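Local coordinates for PF04016 domain protein (PDB 3L5O) that is of unknown function but combines enolase-like and Rossmann-like folds that together form a unique active site, possibly for heavy-metal chelation, at residues A[38-43]-A[94-99]; A[53-58]-A[246-251]. All coordinates share one frame; numbering follows the deposited sequence. Where two conformers were deposited one is given.

In the fold
Contacts 1 and 2 lie on the two faces of one three-stranded antiparallel sheet, built from strands 39-42, 46-51 and 54-59, with centres about 9 Å apart. Helix 91-105 covers one face in contact 1, and helix 244-251 covers the other in contact 2. Their segments alternate along the chain: 38-43, 53-58, 94-99, then 246-251. The contacts meet directly, for Phe248 packs on Val41 and Ala99 on Gly56. Contact 1 is thus internal to the N-terminal α/β unit, probably the enolase-like part, whereas contact 2 joins that sheet to a helix following strand 235-241 of the mixed seven-stranded sheet, probably the Rossmann-like part, and so links the two.

Contact 1 (A[38-43]-A[94-99]); sequences DELVCG and ASIGLA
Strand 39-42 passes beside helix 91-105 with its backbone closest at Cys42 and Ile96, whose CA atoms are 7.6 Å apart, a spacing bridged by side chains alone. Ile96 does most of the work from the helix, and its two branches divide the task. CG1 stands anti to the carbonyl carbon (chi1 -67°) and the chain runs on extended to CD1, which in the modelled conformer of Cys42 meets SG at 4.0 Å; because Cys42 was deposited in two conformers, this touch is less certain than the other. The shorter branch goes to Leu40, where Ile96 CG2 lies 4.2 Å from Leu40 CD2. With CG of Leu40 anti to its backbone N (chi1 167°), CD2 is the methyl that reaches Ile96. A branched residue suits the helix position because it can serve two strand residues at once: Leu40 heads for the helix, while Cys42, two residues on, leaves the strand at an angle to it and touches Ile96 only through SG. The contact is wholly apolar and light, with 148 Å² buried. In the modelled one of two Ser95 conformers, OG hydrogen-bonds to Ser47 on strand 46-51 and to Asn60, a tie that is therefore tentative. Strand 39-42 is an outer strand, paired with strand 46-51 and starting at a classic beta bulge where Asp38 and Glu39 both face Arg50. Helix 68-74 lies alongside, its Leu74 touching both Leu40 and Ile96, while Val41 turns to the other face and packs near Ala252.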
loop_
_atom_site.group_PDB
_atom_site.type_symbol
_atom_site.label_atom_id
_atom_site.label_comp_id
_atom_site.label_asym_id
_atom_site.label_seq_id
_atom_site.Cartn_x
_atom_site.Cartn_y
_atom_site.Cartn_z
ATOM N N ASP A 38 15.397 -9.303 -8.787
ATOM C CA ASP A 38 16.530 -10.175 -8.405
ATOM C C ASP A 38 16.128 -11.343 -7.491
ATOM O O ASP A 38 16.839 -12.346 -7.392
ATOM C CB ASP A 38 17.659 -9.346 -7.781
ATOM C CG ASP A 38 18.248 -8.377 -8.772
ATOM O OD1 ASP A 38 18.543 -8.817 -9.912
ATOM O OD2 ASP A 38 18.402 -7.167 -8.532
ATOM N N GLU A 39 14.995 -11.186 -6.833
ATOM C CA GLU A 39 14.489 -12.177 -5.887
ATOM C C GLU A 39 13.000 -11.946 -5.741
ATOM O O GLU A 39 12.554 -10.809 -5.743
ATOM C CB GLU A 39 15.207 -12.026 -4.538
ATOM C CG GLU A 39 15.587 -13.334 -3.852
ATOM C CD GLU A 39 15.997 -13.156 -2.379
ATOM O OE1 GLU A 39 16.504 -12.067 -1.995
ATOM O OE2 GLU A 39 15.794 -14.116 -1.592
ATOM N N LEU A 40 12.231 -13.017 -5.568
ATOM C CA LEU A 40 10.783 -12.932 -5.506
ATOM C C LEU A 40 10.215 -14.119 -4.731
ATOM O O LEU A 40 10.481 -15.265 -5.074
ATOM C CB LEU A 40 10.178 -12.901 -6.915
ATOM C CG LEU A 40 8.665 -13.130 -7.046
ATOM C CD1 LEU A 40 7.817 -12.161 -6.251
ATOM C CD2 LEU A 40 8.291 -13.038 -8.510
ATOM N N VAL A 41 9.454 -13.826 -3.682
ATOM C CA VAL A 41 8.731 -14.853 -2.932
ATOM C C VAL A 41 7.263 -14.459 -2.794
ATOM O O VAL A 41 6.937 -13.301 -2.516
ATOM C CB VAL A 41 9.341 -15.094 -1.537
ATOM C CG1 VAL A 41 8.462 -16.055 -0.725
ATOM C CG2 VAL A 41 10.751 -15.642 -1.662
ATOM N N CYS A 42 6.399 -15.453 -2.996
ATOM C CA CYS A 42 4.956 -15.304 -2.878
ATOM C C CYS A 42 4.517 -16.092 -1.645
ATOM O O CYS A 42 4.467 -17.328 -1.680
ATOM C CB CYS A 42 4.282 -15.841 -4.148
ATOM S SG CYS A 42 2.736 -15.039 -4.626
ATOM N N GLY A 43 4.228 -15.377 -0.565
ATOM C CA GLY A 43 3.769 -15.987 0.677
ATOM C C GLY A 43 2.268 -15.927 0.790
ATOM O O GLY A 43 1.599 -15.411 -0.112
ATOM N N ALA A 94 -1.395 -9.350 -9.231
ATOM C CA ALA A 94 -1.389 -7.910 -8.943
ATOM C C ALA A 94 -0.555 -7.589 -7.718
ATOM O O ALA A 94 0.165 -6.607 -7.722
ATOM C CB ALA A 94 -2.792 -7.384 -8.780
ATOM N N SER A 95 -0.579 -8.463 -6.720
ATOM C CA SER A 95 0.209 -8.258 -5.501
ATOM C C SER A 95 1.704 -8.290 -5.813
ATOM O O SER A 95 2.453 -7.511 -5.279
ATOM C CB SER A 95 -0.166 -9.268 -4.394
ATOM O OG SER A 95 0.444 -10.538 -4.587
ATOM N N ILE A 96 2.117 -9.168 -6.718
ATOM C CA ILE A 96 3.508 -9.236 -7.230
ATOM C C ILE A 96 3.924 -7.960 -7.965
ATOM O O ILE A 96 5.029 -7.453 -7.768
ATOM C CB ILE A 96 3.627 -10.476 -8.142
ATOM C CG1 ILE A 96 3.466 -11.738 -7.276
ATOM C CG2 ILE A 96 4.926 -10.512 -8.898
ATOM C CD1 ILE A 96 3.364 -13.042 -8.068
ATOM N N GLY A 97 3.033 -7.458 -8.815
ATOM C CA GLY A 97 3.191 -6.180 -9.475
ATOM C C GLY A 97 3.401 -5.042 -8.511
ATOM O O GLY A 97 4.240 -4.209 -8.761
ATOM N N LEU A 98 2.627 -4.980 -7.424
ATOM C CA LEU A 98 2.850 -3.941 -6.421
ATOM C C LEU A 98 4.165 -4.147 -5.651
ATOM O O LEU A 98 4.847 -3.185 -5.348
ATOM C CB LEU A 98 1.661 -3.840 -5.450
ATOM C CG LEU A 98 1.728 -2.747 -4.368
ATOM C CD1 LEU A 98 1.926 -1.339 -4.951
ATOM C CD2 LEU A 98 0.454 -2.802 -3.539
ATOM N N ALA A 99 4.520 -5.384 -5.328
ATOM C CA ALA A 99 5.842 -5.659 -4.766
ATOM C C ALA A 99 6.999 -5.115 -5.660
ATOM O O ALA A 99 7.923 -4.469 -5.165
ATOM C CB ALA A 99 5.997 -7.165 -4.467
#

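Contact 2 (A[53-58]-A[246-251])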
loop_
_atom_site.group_PDB
_atom_site.type_symbol
_atom_site.label_atom_id
_atom_site.label_comp_id
_atom_site.label_asym_id
_atom_site.label_seq_id
_atom_site.Cartn_x
_atom_site.Cartn_y
_atom_site.Cartn_z
ATOM N N ASN A 53 19.440 -3.497 -3.630
ATOM C CA ASN A 53 19.277 -3.257 -2.184
ATOM C C ASN A 53 17.829 -2.911 -1.730
ATOM O O ASN A 53 17.567 -2.719 -0.533
ATOM C CB ASN A 53 20.275 -2.140 -1.802
ATOM C CG ASN A 53 20.151 -1.672 -0.368
ATOM O OD1 ASN A 53 20.271 -2.458 0.573
ATOM N ND2 ASN A 53 19.955 -0.362 -0.195
ATOM N N GLY A 54 16.884 -2.855 -2.662
ATOM C CA GLY A 54 15.537 -2.405 -2.366
ATOM C C GLY A 54 14.555 -3.556 -2.301
ATOM O O GLY A 54 14.580 -4.469 -3.136
ATOM N N VAL A 55 13.667 -3.505 -1.321
ATOM C CA VAL A 55 12.660 -4.538 -1.131
ATOM C C VAL A 55 11.255 -3.915 -1.065
ATOM O O VAL A 55 11.003 -3.022 -0.256
ATOM C CB VAL A 55 12.936 -5.350 0.166
ATOM C CG1 VAL A 55 11.767 -6.310 0.467
ATOM C CG2 VAL A 55 14.234 -6.095 0.035
ATOM N N GLY A 56 10.363 -4.411 -1.919
ATOM C CA GLY A 56 8.966 -4.035 -1.906
ATOM C C GLY A 56 8.035 -5.189 -1.589
ATOM O O GLY A 56 8.366 -6.386 -1.799
ATOM N N LEU A 57 6.869 -4.809 -1.064
ATOM C CA LEU A 57 5.846 -5.727 -0.553
ATOM C C LEU A 57 4.492 -5.424 -1.205
ATOM O O LEU A 57 4.202 -4.260 -1.581
ATOM C CB LEU A 57 5.683 -5.566 0.959
ATOM C CG LEU A 57 6.836 -5.938 1.876
ATOM C CD1 LEU A 57 6.680 -5.241 3.216
ATOM C CD2 LEU A 57 6.899 -7.455 2.061
ATOM N N GLY A 58 3.707 -6.477 -1.409
ATOM C CA GLY A 58 2.306 -6.335 -1.785
ATOM C C GLY A 58 1.441 -7.349 -1.037
ATOM O O GLY A 58 1.925 -8.451 -0.779
ATOM N N ARG A 246 15.707 -10.649 6.360
ATOM C CA ARG A 246 14.691 -10.949 7.353
ATOM C C ARG A 246 13.288 -10.786 6.817
ATOM O O ARG A 246 12.424 -11.600 7.108
ATOM C CB ARG A 246 14.863 -10.078 8.593
ATOM C CG ARG A 246 13.912 -10.456 9.696
ATOM C CD ARG A 246 14.089 -9.704 10.986
ATOM N NE ARG A 246 13.093 -10.141 11.963
ATOM C CZ ARG A 246 13.227 -10.030 13.274
ATOM N NH1 ARG A 246 14.321 -9.491 13.797
ATOM N NH2 ARG A 246 12.263 -10.471 14.072
ATOM N N ALA A 247 13.059 -9.725 6.048
ATOM C CA ALA A 247 11.780 -9.500 5.384
ATOM C C ALA A 247 11.341 -10.723 4.577
ATOM O O ALA A 247 10.183 -11.083 4.592
ATOM C CB ALA A 247 11.874 -8.275 4.481
ATOM N N PHE A 248 12.274 -11.346 3.875
ATOM C CA PHE A 248 11.988 -12.565 3.106
ATOM C C PHE A 248 11.692 -13.768 3.996
ATOM O O PHE A 248 10.805 -14.557 3.690
ATOM C CB PHE A 248 13.130 -12.894 2.152
ATOM C CG PHE A 248 13.026 -12.198 0.804
ATOM C CD1 PHE A 248 13.397 -10.860 0.656
ATOM C CD2 PHE A 248 12.555 -12.888 -0.309
ATOM C CE1 PHE A 248 13.312 -10.223 -0.591
ATOM C CE2 PHE A 248 12.474 -12.269 -1.542
ATOM C CZ PHE A 248 12.847 -10.921 -1.685
ATOM N N ARG A 249 12.423 -13.899 5.097
ATOM C CA ARG A 249 12.147 -14.962 6.060
ATOM C C ARG A 249 10.713 -14.873 6.517
ATOM O O ARG A 249 9.994 -15.855 6.482
ATOM C CB ARG A 249 13.117 -14.909 7.245
ATOM C CG ARG A 249 14.570 -15.163 6.834
ATOM C CD ARG A 249 15.514 -15.538 7.978
ATOM N NE ARG A 249 15.878 -14.399 8.832
ATOM C CZ ARG A 249 16.930 -13.595 8.633
ATOM N NH1 ARG A 249 17.762 -13.778 7.608
ATOM N NH2 ARG A 249 17.155 -12.593 9.482
ATOM N N ILE A 250 10.278 -13.679 6.903
ATOM C CA ILE A 250 8.929 -13.480 7.406
ATOM C C ILE A 250 7.875 -13.801 6.340
ATOM O O ILE A 250 6.923 -14.531 6.615
ATOM C CB ILE A 250 8.753 -12.015 7.934
ATOM C CG1 ILE A 250 9.604 -11.792 9.198
ATOM C CG2 ILE A 250 7.281 -11.717 8.198
ATOM C CD1 ILE A 250 9.882 -10.334 9.537
ATOM N N VAL A 251 8.038 -13.248 5.137
ATOM C CA VAL A 251 7.043 -13.412 4.062
ATOM C C VAL A 251 6.905 -14.881 3.655
ATOM O O VAL A 251 5.814 -15.339 3.308
ATOM C CB VAL A 251 7.393 -12.572 2.779
ATOM C CG1 VAL A 251 6.379 -12.840 1.646
ATOM C CG2 VAL A 251 7.463 -11.070 3.097
#
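Val55 and Leu57, alternate residues of strand 54-59, carry the largest shares of this contact with helix 244-251, and Phe248 comes next. The strand and helix segments run nearly parallel, their axes 10.3 Å apart at closest and inclined by 24°. Val55 is directed toward the helix, and its two methyls part there. CG1 of Val55 reaches the CB of Ala247 at 4.5 Å, while its CG2 lies 4.3 Å from CE1 of Phe248, arriving at the ring edge close to the ring plane. The small Ala247 suits the place where the backbones come nearest, with CA atoms of Val55 and Ala247 8.2 Å apart. Leu57 leaves the strand at an angle to the helix, and CD2 alone of its methyls touches Val251: with CG anti to the carbonyl carbon (chi1 -65°), Leu57 CD2 meets CG2 of Val251 at 3.8 Å, the two side chains sliding past each other in opposite directions. Ala247 and Val251 are one helical turn apart, which matches the two-residue step from Val55 to Leu57. Gly54, Gly56 and Gly58 alternate with these residues on the strand, and on that side Ala99 of helix 91-105 lies against Gly56 and Gly58. Val48 of the adjoining strand touches Val55, Leu57, Phe248 and Val251, and Phe248 extends to Glu39 and Val41. With five buried residues touching and no hydrogen bond between the segments, the contact is apolar and fairly loose, consistent with hydrophobic burial as its main source of stability; polar fastening comes from the margin, where Asn244 ND2 hydrogen-bonds to Asn53 O.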